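Long-range contact in uncharacterized protein lp_1913 (Lactobacillus plantarum, PDB 3FLH), which is of unknown function but has a rhodanese-like fold, and probably lacks sulfurtransferase activity because it has no cysteine to carry the sulfur: residues V34-R39 / K72-Y77. Numbering follows the deposited sequence.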
loop_
_atom_site.group_PDB
_atom_site.type_symbol
_atom_site.label_atom_id
_atom_site.label_comp_id
_atom_site.label_asym_id
_atom_site.label_seq_id
_atom_site.Cartn_x
_atom_site.Cartn_y
_atom_site.Cartn_z
ATOM N N VAL B 34 -5.573 -8.972 -19.687
ATOM C CA VAL B 34 -6.010 -7.721 -20.298
ATOM C C VAL B 34 -5.744 -6.677 -19.219
ATOM O O VAL B 34 -6.260 -6.779 -18.106
ATOM C CB VAL B 34 -7.520 -7.732 -20.647
ATOM C CG1 VAL B 34 -7.950 -6.356 -21.171
ATOM C CG2 VAL B 34 -7.803 -8.804 -21.693
ATOM N N VAL B 35 -4.919 -5.693 -19.551
ATOM C CA VAL B 35 -4.541 -4.636 -18.623
ATOM C C VAL B 35 -5.520 -3.460 -18.709
ATOM O O VAL B 35 -5.836 -2.985 -19.806
ATOM C CB VAL B 35 -3.099 -4.126 -18.945
ATOM C CG1 VAL B 35 -2.686 -3.031 -17.972
ATOM C CG2 VAL B 35 -2.108 -5.283 -18.877
ATOM N N LEU B 36 -5.997 -3.009 -17.550
ATOM C CA LEU B 36 -6.931 -1.887 -17.455
ATOM C C LEU B 36 -6.297 -0.736 -16.703
ATOM O O LEU B 36 -5.898 -0.885 -15.543
ATOM C CB LEU B 36 -8.206 -2.290 -16.707
ATOM C CG LEU B 36 -8.960 -3.524 -17.194
ATOM C CD1 LEU B 36 -10.199 -3.738 -16.321
ATOM C CD2 LEU B 36 -9.356 -3.341 -18.661
ATOM N N ASP B 37 -6.206 0.414 -17.365
ATOM C CA ASP B 37 -5.634 1.617 -16.764
ATOM C C ASP B 37 -6.809 2.300 -16.067
ATOM O O ASP B 37 -7.649 2.903 -16.726
ATOM C CB ASP B 37 -5.073 2.532 -17.863
ATOM C CG ASP B 37 -4.275 3.689 -17.317
ATOM O OD1 ASP B 37 -4.716 4.320 -16.329
ATOM O OD2 ASP B 37 -3.188 3.983 -17.879
ATOM N N VAL B 38 -6.876 2.204 -14.744
ATOM C CA VAL B 38 -7.993 2.803 -14.017
ATOM C C VAL B 38 -7.737 4.205 -13.473
ATOM O O VAL B 38 -8.474 4.676 -12.607
ATOM C CB VAL B 38 -8.449 1.898 -12.852
ATOM C CG1 VAL B 38 -8.801 0.511 -13.384
ATOM C CG2 VAL B 38 -7.355 1.799 -11.805
ATOM N N ARG B 39 -6.701 4.872 -13.976
ATOM C CA ARG B 39 -6.385 6.232 -13.534
ATOM C C ARG B 39 -7.514 7.178 -13.960
ATOM O O ARG B 39 -8.309 6.844 -14.837
ATOM C CB ARG B 39 -5.069 6.718 -14.162
ATOM C CG ARG B 39 -3.796 6.018 -13.688
ATOM C CD ARG B 39 -2.569 6.560 -14.435
ATOM N NE ARG B 39 -2.646 6.291 -15.872
ATOM C CZ ARG B 39 -1.933 6.925 -16.803
ATOM N NH1 ARG B 39 -1.077 7.879 -16.460
ATOM N NH2 ARG B 39 -2.084 6.606 -18.085
ATOM N N LYS B 72 -11.344 -13.627 -19.943
ATOM C CA LYS B 72 -10.040 -13.002 -19.750
ATOM C C LYS B 72 -9.758 -12.651 -18.288
ATOM O O LYS B 72 -10.677 -12.495 -17.485
ATOM C CB LYS B 72 -9.953 -11.724 -20.590
ATOM C CG LYS B 72 -10.062 -11.938 -22.090
ATOM C CD LYS B 72 -8.809 -12.598 -22.649
ATOM C CE LYS B 72 -8.874 -12.712 -24.171
ATOM N NZ LYS B 72 -7.608 -13.242 -24.733
ATOM N N THR B 73 -8.480 -12.536 -17.946
ATOM C CA THR B 73 -8.104 -12.154 -16.594
ATOM C C THR B 73 -7.657 -10.703 -16.681
ATOM O O THR B 73 -6.812 -10.347 -17.503
ATOM C CB THR B 73 -6.966 -13.037 -16.041
ATOM O OG1 THR B 73 -7.447 -14.374 -15.876
ATOM C CG2 THR B 73 -6.487 -12.518 -14.687
ATOM N N TYR B 74 -8.239 -9.858 -15.837
ATOM C CA TYR B 74 -7.914 -8.439 -15.855
ATOM C C TYR B 74 -6.905 -8.004 -14.811
ATOM O O TYR B 74 -6.903 -8.498 -13.688
ATOM C CB TYR B 74 -9.215 -7.652 -15.723
ATOM C CG TYR B 74 -10.099 -7.882 -16.924
ATOM C CD1 TYR B 74 -9.929 -7.132 -18.089
ATOM C CD2 TYR B 74 -11.026 -8.925 -16.938
ATOM C CE1 TYR B 74 -10.658 -7.419 -19.240
ATOM C CE2 TYR B 74 -11.756 -9.220 -18.085
ATOM C CZ TYR B 74 -11.564 -8.464 -19.229
ATOM O OH TYR B 74 -12.274 -8.753 -20.363
ATOM N N VAL B 75 -6.035 -7.081 -15.209
ATOM C CA VAL B 75 -5.009 -6.531 -14.327
ATOM C C VAL B 75 -5.233 -5.019 -14.295
ATOM O O VAL B 75 -5.162 -4.352 -15.324
ATOM C CB VAL B 75 -3.580 -6.836 -14.863
ATOM C CG1 VAL B 75 -2.525 -6.269 -13.922
ATOM C CG2 VAL B 75 -3.392 -8.348 -15.011
ATOM N N VAL B 76 -5.511 -4.481 -13.114
ATOM C CA VAL B 76 -5.756 -3.052 -12.986
ATOM C C VAL B 76 -4.551 -2.330 -12.389
ATOM O O VAL B 76 -3.727 -2.946 -11.721
ATOM C CB VAL B 76 -6.987 -2.779 -12.078
ATOM C CG1 VAL B 76 -8.228 -3.440 -12.654
ATOM C CG2 VAL B 76 -6.719 -3.305 -10.677
ATOM N N TYR B 77 -4.448 -1.026 -12.640
ATOM C CA TYR B 77 -3.361 -0.231 -12.080
ATOM C C TYR B 77 -3.671 1.262 -12.073
ATOM O O TYR B 77 -4.361 1.775 -12.956
ATOM C CB TYR B 77 -2.051 -0.479 -12.847
ATOM C CG TYR B 77 -1.989 0.157 -14.224
ATOM C CD1 TYR B 77 -1.688 1.518 -14.380
ATOM C CD2 TYR B 77 -2.213 -0.606 -15.373
ATOM C CE1 TYR B 77 -1.608 2.094 -15.645
ATOM C CE2 TYR B 77 -2.134 -0.039 -16.642
ATOM C CZ TYR B 77 -1.830 1.300 -16.769
ATOM O OH TYR B 77 -1.715 1.844 -18.020
#
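Tyr77 lays its ring across the end of strand 33-37, where Asp37 and Val35 receive it. The first torsion of Tyr77 (chi1 74°) sets CG between the backbone N and the carbonyl carbon and swings the ring over the neighbouring strand. Asp37 CA packs against one face, 4.0 Å from the centroid of the Tyr77 ring in a CH-pi contact, while Val35 CG1 meets the ring edge in its plane, 3.3 Å from Tyr77 CE2. The OH of Tyr77 donates a weak hydrogen bond to Asp37 OD2 (2.6 Å) and is also hydrogen-bonded to the backbone N of Ile50. Arg39 grips the same carboxylate side-on: its NE reaches the syn lone pair of Asp37 OD1 at 2.9 Å, and its NH2 forms a salt bridge with OD2. Asp37 OD1 also accepts the backbone N of Arg39, closing an Asx turn just past the strand. An alanine in place of Asp37 would probably undo this turn, take from Arg39 the carboxylate that NE and NH2 hold, with Asp48 still at NH1, and deprive the Tyr77 hydroxyl of one partner.

At the other end, Val34 lies alongside Tyr74, its CB 3.5 Å from Tyr74 CE1, while its CG2 branch touches Lys72 CB. Leu36 extends the apolar row, bringing CD1 to 3.8 Å from Tyr74 CD1. Val34 N bonds to Thr73 O and Val34 O accepts from Val75 N; Leu36 N donates almost straight to Val75 O (175°), Leu36 O takes a weaker bond from Tyr77 N, and Val38 N bonds to Tyr77 O.

Strand 73-77 is the middle of the parallel rhodanese-like sheet and 33-37 its neighbour, with 99-103 and 54-55 on their outer sides; helix 85-95 packs on Val38 and Val76, and helix 106-112 covers Arg39 and Tyr77 through Leu107.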